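Local coordinates for protein histidine acid phosphatase (Bifidobacterium longum subsp. infantis, PDB 6RXD) that probably removes phosphate groups from inositol phosphates such as phytate and from 2,3-bisphosphoglycerate, as a histidine acid phosphatase of the MINPP1 subfamily, at residues H108-Q117 / F150-R161. Numbering follows the deposited sequence.
Sequences HYGIGERAYQ and FEKGFNEASGGR
Two groups grip the phenol oxygen of Y116: NH2 of R161 donates to OH at 2.8 Å, nearly straight (163°) and in the guanidinium plane, and OD1 of D124 hydrogen-bonds the same oxygen and pairs with NH1 of R161. CB of S158 lies over the centre of the Y116 ring, a CH-pi contact 3.5 Å from the centroid, and the ring turns its edge to the face of F154, planes 76° apart. Cut back to an alanine, Y116 would lose the hydroxyl that D124 and R161 share and is likely to leave a gap beside S158 CB. S158 closes the helix, its OG bonded to F154 O, and G159 follows as the C' residue of a Schellman motif. Farther back the axes of 108-117 and 150-157 approach to 6.5 Å, crossing at -40°. G112 and G153 each lie against the backbone of the other helix, consistent with this close, glycine-mediated packing: a CB on G112 would strike F150 O, one on G153 would strike Y109 O. CA-H...O contacts fill the seam, such as G153 CA to Y109 O at 3.5 Å. Each glycine CA also carries a ring: with CG anti to the backbone N, F150 lies flat over G112 CA, a knob among H108, I111, G112 and A115, and Y109 covers G153 CA likewise. Helix 102-118 thus packs on helix 141-157 beside the histidine phosphatase domain's mixed sheet, where F150 meets F395 and F397 of strand 391-398 and F154 touches I133 and Y135 of strand 132-137.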
ATOM      1  N   HIS A 108     -11.417   4.351  -1.108  1.00 15.68           N
ATOM      2  CA  HIS A 108     -11.217   5.615  -0.412  1.00 12.10           C
ATOM      3  C   HIS A 108     -12.513   6.358  -0.122  1.00 14.22           C
ATOM      4  O   HIS A 108     -12.645   7.000   0.920  1.00 14.90           O
ATOM      5  CB  HIS A 108     -10.185   6.469  -1.147  1.00 15.91           C
ATOM      6  CG  HIS A 108      -8.786   6.054  -0.837  1.00 14.08           C
ATOM      7  ND1 HIS A 108      -8.079   6.582   0.223  1.00 18.22           N
ATOM      8  CD2 HIS A 108      -7.998   5.097  -1.379  1.00 11.92           C
ATOM      9  CE1 HIS A 108      -6.902   5.989   0.301  1.00 16.08           C
ATOM     10  NE2 HIS A 108      -6.827   5.079  -0.656  1.00 14.91           N
ATOM     11  N   TYR A 109     -13.479   6.250  -1.023  1.00 15.71           N
ATOM     12  CA  TYR A 109     -14.787   6.848  -0.775  1.00 14.56           C
ATOM     13  C   TYR A 109     -15.383   6.274   0.515  1.00 12.94           C
ATOM     14  O   TYR A 109     -15.877   7.012   1.368  1.00 14.32           O
ATOM     15  CB  TYR A 109     -15.694   6.581  -1.975  1.00 11.45           C
ATOM     16  CG  TYR A 109     -17.035   7.286  -1.909  1.00 18.15           C
ATOM     17  CD1 TYR A 109     -17.233   8.498  -2.561  1.00 25.27           C
ATOM     18  CD2 TYR A 109     -18.098   6.732  -1.203  1.00 22.00           C
ATOM     19  CE1 TYR A 109     -18.452   9.141  -2.511  1.00 27.41           C
ATOM     20  CE2 TYR A 109     -19.323   7.372  -1.143  1.00 26.93           C
ATOM     21  CZ  TYR A 109     -19.490   8.577  -1.799  1.00 21.39           C
ATOM     22  OH  TYR A 109     -20.709   9.214  -1.750  1.00 32.16           O
ATOM     23  N   GLY A 110     -15.305   4.954   0.673  1.00 14.76           N
ATOM     24  CA  GLY A 110     -15.864   4.310   1.852  1.00 17.17           C
ATOM     25  C   GLY A 110     -15.099   4.644   3.116  1.00 13.94           C
ATOM     26  O   GLY A 110     -15.686   4.882   4.170  1.00 15.40           O
ATOM     27  N   ILE A 111     -13.777   4.663   3.019  1.00 11.19           N
ATOM     28  CA  ILE A 111     -12.955   5.016   4.174  1.00 13.21           C
ATOM     29  C   ILE A 111     -13.302   6.437   4.645  1.00 13.80           C
ATOM     30  O   ILE A 111     -13.428   6.684   5.851  1.00 15.22           O
ATOM     31  CB  ILE A 111     -11.450   4.884   3.870  1.00 12.04           C
ATOM     32  CG1 ILE A 111     -11.093   3.419   3.579  1.00 12.93           C
ATOM     33  CG2 ILE A 111     -10.621   5.371   5.069  1.00 13.47           C
ATOM     34  CD1 ILE A 111      -9.673   3.222   3.000  1.00 12.66           C
ATOM     35  N   GLY A 112     -13.481   7.353   3.694  1.00 13.17           N
ATOM     36  CA  GLY A 112     -13.875   8.727   3.999  1.00 11.31           C
ATOM     37  C   GLY A 112     -15.255   8.857   4.623  1.00 15.37           C
ATOM     38  O   GLY A 112     -15.425   9.595   5.602  1.00 17.81           O
ATOM     39  N   GLU A 113     -16.242   8.160   4.058  1.00 16.04           N
ATOM     40  CA  GLU A 113     -17.582   8.106   4.656  1.00 15.08           C
ATOM     41  C   GLU A 113     -17.502   7.676   6.112  1.00 15.88           C
ATOM     42  O   GLU A 113     -18.094   8.302   6.995  1.00 16.21           O
ATOM     43  CB  GLU A 113     -18.465   7.064   3.967  1.00 19.21           C
ATOM     44  CG  GLU A 113     -18.871   7.295   2.546  1.00 33.07           C
ATOM     45  CD  GLU A 113     -19.872   6.236   2.099  1.00 42.15           C
ATOM     46  OE1 GLU A 113     -19.536   5.030   2.155  1.00 47.35           O
ATOM     47  OE2 GLU A 113     -21.004   6.606   1.727  1.00 40.84           O
ATOM     48  N   ARG A 114     -16.792   6.578   6.362  1.00 15.33           N
ATOM     49  CA  ARG A 114     -16.742   6.015   7.707  1.00 13.46           C
ATOM     50  C   ARG A 114     -15.873   6.836   8.662  1.00 15.84           C
ATOM     51  O   ARG A 114     -16.066   6.789   9.878  1.00 17.84           O
ATOM     52  CB  ARG A 114     -16.279   4.550   7.662  1.00 15.14           C
ATOM     53  CG  ARG A 114     -17.225   3.655   6.868  1.00 16.15           C
ATOM     54  CD  ARG A 114     -16.818   2.188   6.930  1.00 16.32           C
ATOM     55  NE  ARG A 114     -15.522   1.956   6.286  1.00 15.27           N
ATOM     56  CZ  ARG A 114     -15.369   1.679   4.992  1.00 16.95           C
ATOM     57  NH1 ARG A 114     -16.423   1.592   4.190  1.00 18.18           N
ATOM     58  NH2 ARG A 114     -14.159   1.490   4.492  1.00 14.08           N
ATOM     59  N   ALA A 115     -14.922   7.593   8.122  1.00 15.48           N
ATOM     60  CA  ALA A 115     -14.143   8.499   8.960  1.00 16.44           C
ATOM     61  C   ALA A 115     -15.048   9.583   9.552  1.00 17.46           C
ATOM     62  O   ALA A 115     -14.943   9.912  10.739  1.00 16.26           O
ATOM     63  CB  ALA A 115     -12.975   9.118   8.181  1.00 12.83           C
ATOM     64  N   TYR A 116     -15.945  10.135   8.743  1.00 15.35           N
ATOM     65  CA  TYR A 116     -16.889  11.099   9.299  1.00 15.18           C
ATOM     66  C   TYR A 116     -17.805  10.422  10.311  1.00 19.43           C
ATOM     67  O   TYR A 116     -18.028  10.943  11.409  1.00 16.80           O
ATOM     68  CB  TYR A 116     -17.742  11.779   8.217  1.00 15.85           C
ATOM     69  CG  TYR A 116     -18.885  12.532   8.847  1.00 14.45           C
ATOM     70  CD1 TYR A 116     -18.655  13.697   9.573  1.00 18.60           C
ATOM     71  CD2 TYR A 116     -20.186  12.053   8.767  1.00 19.09           C
ATOM     72  CE1 TYR A 116     -19.706  14.387  10.190  1.00 18.60           C
ATOM     73  CE2 TYR A 116     -21.240  12.739   9.377  1.00 18.65           C
ATOM     74  CZ  TYR A 116     -20.987  13.897  10.081  1.00 21.63           C
ATOM     75  OH  TYR A 116     -22.024  14.564  10.686  1.00 21.93           O
ATOM     76  N   GLN A 117     -18.336   9.265   9.930  1.00 18.94           N
ATOM     77  CA  GLN A 117     -19.341   8.582  10.736  1.00 20.57           C
ATOM     78  C   GLN A 117     -18.820   8.203  12.119  1.00 21.00           C
ATOM     79  O   GLN A 117     -19.525   8.370  13.121  1.00 20.00           O
ATOM     80  CB  GLN A 117     -19.883   7.363   9.984  1.00 23.21           C
ATOM     81  CG  GLN A 117     -20.778   7.758   8.817  1.00 23.27           C
ATOM     82  CD  GLN A 117     -21.122   6.614   7.890  1.00 34.25           C
ATOM     83  OE1 GLN A 117     -20.533   5.537   7.962  1.00 29.91           O
ATOM     84  NE2 GLN A 117     -22.080   6.850   6.994  1.00 34.37           N
ATOM     85  N   PHE A 150     -11.611  10.025  -0.975  1.00 14.92           N
ATOM     86  CA  PHE A 150     -11.866  10.045   0.459  1.00 15.64           C
ATOM     87  C   PHE A 150     -12.639  11.325   0.788  1.00 15.10           C
ATOM     88  O   PHE A 150     -13.628  11.305   1.533  1.00 15.96           O
ATOM     89  CB  PHE A 150     -10.522  10.008   1.199  1.00 12.48           C
ATOM     90  CG  PHE A 150     -10.613  10.134   2.708  1.00 15.50           C
ATOM     91  CD1 PHE A 150     -10.291   9.058   3.527  1.00 14.10           C
ATOM     92  CD2 PHE A 150     -10.944  11.345   3.305  1.00 16.72           C
ATOM     93  CE1 PHE A 150     -10.337   9.179   4.920  1.00 13.83           C
ATOM     94  CE2 PHE A 150     -11.001  11.470   4.690  1.00 18.87           C
ATOM     95  CZ  PHE A 150     -10.688  10.390   5.493  1.00 17.76           C
ATOM     96  N   GLU A 151     -12.173  12.441   0.238  1.00 16.64           N
ATOM     97  CA  GLU A 151     -12.794  13.734   0.493  1.00 18.57           C
ATOM     98  C   GLU A 151     -14.254  13.763   0.021  1.00 17.78           C
ATOM     99  O   GLU A 151     -15.134  14.254   0.723  1.00 18.98           O
ATOM    100  CB  GLU A 151     -11.974  14.844  -0.171  1.00 15.96           C
ATOM    101  CG  GLU A 151     -12.556  16.243   0.009  1.00 18.88           C
ATOM    102  CD  GLU A 151     -11.690  17.317  -0.621  1.00 24.77           C
ATOM    103  OE1 GLU A 151     -11.577  18.400  -0.020  1.00 26.78           O
ATOM    104  OE2 GLU A 151     -11.131  17.085  -1.711  1.00 24.73           O
ATOM    105  N   LYS A 152     -14.507  13.203  -1.158  1.00 18.60           N
ATOM    106  CA  LYS A 152     -15.864  13.094  -1.678  0.85 19.39           C
ATOM    107  C   LYS A 152     -16.768  12.263  -0.774  1.00 17.91           C
ATOM    108  O   LYS A 152     -17.898  12.655  -0.489  1.00 21.38           O
ATOM    109  CB  LYS A 152     -15.832  12.490  -3.076  1.00 22.58           C
ATOM    110  CG  LYS A 152     -17.180  12.386  -3.746  0.73 25.24           C
ATOM    111  CD  LYS A 152     -17.003  11.932  -5.183  0.77 27.42           C
ATOM    112  CE  LYS A 152     -15.813  12.639  -5.822  0.48 38.34           C
ATOM    113  NZ  LYS A 152     -15.650  12.305  -7.264  1.00 52.05           N
ATOM    114  N   GLY A 153     -16.265  11.116  -0.322  1.00 15.82           N
ATOM    115  CA  GLY A 153     -17.020  10.264   0.574  1.00 16.17           C
ATOM    116  C   GLY A 153     -17.288  10.931   1.909  1.00 17.31           C
ATOM    117  O   GLY A 153     -18.393  10.836   2.440  1.00 17.75           O
ATOM    118  N   PHE A 154     -16.272  11.591   2.455  1.00 14.86           N
ATOM    119  CA  PHE A 154     -16.404  12.293   3.722  1.00 15.56           C
ATOM    120  C   PHE A 154     -17.469  13.377   3.603  1.00 18.39           C
ATOM    121  O   PHE A 154     -18.323  13.532   4.487  1.00 19.15           O
ATOM    122  CB  PHE A 154     -15.053  12.914   4.099  1.00 14.16           C
ATOM    123  CG  PHE A 154     -15.025  13.564   5.461  1.00 17.68           C
ATOM    124  CD1 PHE A 154     -14.495  12.886   6.552  1.00 16.02           C
ATOM    125  CD2 PHE A 154     -15.489  14.866   5.640  1.00 18.50           C
ATOM    126  CE1 PHE A 154     -14.448  13.479   7.799  1.00 15.27           C
ATOM    127  CE2 PHE A 154     -15.447  15.466   6.892  1.00 19.54           C
ATOM    128  CZ  PHE A 154     -14.923  14.769   7.972  1.00 18.76           C
ATOM    129  N   ASN A 155     -17.413  14.139   2.518  1.00 17.66           N
ATOM    130  CA  ASN A 155     -18.365  15.227   2.325  1.00 18.52           C
ATOM    131  C   ASN A 155     -19.795  14.751   2.079  1.00 20.90           C
ATOM    132  O   ASN A 155     -20.742  15.391   2.532  1.00 23.87           O
ATOM    133  CB  ASN A 155     -17.914  16.150   1.193  1.00 17.43           C
ATOM    134  CG  ASN A 155     -16.727  17.006   1.581  1.00 19.67           C
ATOM    135  OD1 ASN A 155     -16.502  17.278   2.762  1.00 21.13           O
ATOM    136  ND2 ASN A 155     -15.961  17.443   0.583  1.00 21.87           N
ATOM    137  N   GLU A 156     -19.955  13.639   1.363  1.00 17.72           N
ATOM    138  CA  GLU A 156     -21.284  13.075   1.147  1.00 21.67           C
ATOM    139  C   GLU A 156     -21.879  12.622   2.479  1.00 24.64           C
ATOM    140  O   GLU A 156     -23.047  12.882   2.767  1.00 24.47           O
ATOM    141  CB  GLU A 156     -21.229  11.909   0.149  1.00 24.57           C
ATOM    142  CG  GLU A 156     -22.571  11.555  -0.504  0.96 38.94           C
ATOM    143  CD  GLU A 156     -23.452  10.665   0.358  0.49 41.91           C
ATOM    144  OE1 GLU A 156     -22.956  10.119   1.365  0.35 39.63           O
ATOM    145  OE2 GLU A 156     -24.644  10.500   0.023  0.58 43.74           O
ATOM    146  N   ALA A 157     -21.070  11.955   3.299  1.00 18.98           N
ATOM    147  CA  ALA A 157     -21.549  11.443   4.578  1.00 17.70           C
ATOM    148  C   ALA A 157     -21.963  12.560   5.541  1.00 21.94           C
ATOM    149  O   ALA A 157     -22.824  12.365   6.395  1.00 21.89           O
ATOM    150  CB  ALA A 157     -20.488  10.546   5.225  1.00 19.68           C
ATOM    151  N   SER A 158     -21.340  13.726   5.405  1.00 20.79           N
ATOM    152  CA  SER A 158     -21.603  14.835   6.314  1.00 20.96           C
ATOM    153  C   SER A 158     -22.478  15.892   5.655  1.00 20.58           C
ATOM    154  O   SER A 158     -22.652  16.985   6.198  1.00 25.07           O
ATOM    155  CB  SER A 158     -20.298  15.469   6.788  1.00 19.81           C
ATOM    156  OG  SER A 158     -19.460  15.797   5.697  1.00 21.86           O
ATOM    157  N   GLY A 159     -23.005  15.574   4.476  1.00 21.83           N
ATOM    158  CA  GLY A 159     -23.918  16.475   3.787  1.00 26.72           C
ATOM    159  C   GLY A 159     -23.320  17.829   3.450  1.00 27.87           C
ATOM    160  O   GLY A 159     -24.027  18.844   3.448  1.00 28.15           O
ATOM    161  N   GLY A 160     -22.019  17.844   3.172  1.00 23.82           N
ATOM    162  CA  GLY A 160     -21.328  19.057   2.764  1.00 28.96           C
ATOM    163  C   GLY A 160     -21.047  20.062   3.871  1.00 28.14           C
ATOM    164  O   GLY A 160     -20.526  21.148   3.606  1.00 27.32           O
ATOM    165  N   ARG A 161     -21.367  19.702   5.110  1.00 24.27           N
ATOM    166  CA  ARG A 161     -21.287  20.650   6.223  1.00 23.73           C
ATOM    167  C   ARG A 161     -19.863  20.971   6.682  1.00 25.88           C
ATOM    168  O   ARG A 161     -19.671  21.864   7.522  1.00 24.15           O
ATOM    169  CB  ARG A 161     -22.153  20.179   7.402  1.00 22.37           C
ATOM    170  CG  ARG A 161     -23.662  20.252   7.111  1.00 23.15           C
ATOM    171  CD  ARG A 161     -24.517  19.664   8.235  1.00 22.64           C
ATOM    172  NE  ARG A 161     -24.414  18.205   8.301  1.00 24.78           N
ATOM    173  CZ  ARG A 161     -23.714  17.544   9.215  1.00 25.88           C
ATOM    174  NH1 ARG A 161     -23.065  18.207  10.165  1.00 25.67           N
ATOM    175  NH2 ARG A 161     -23.667  16.217   9.186  1.00 28.13           N
TER
HETATM  176  O   HOH W   1     -23.617   9.794   7.241  1.00 26.32           O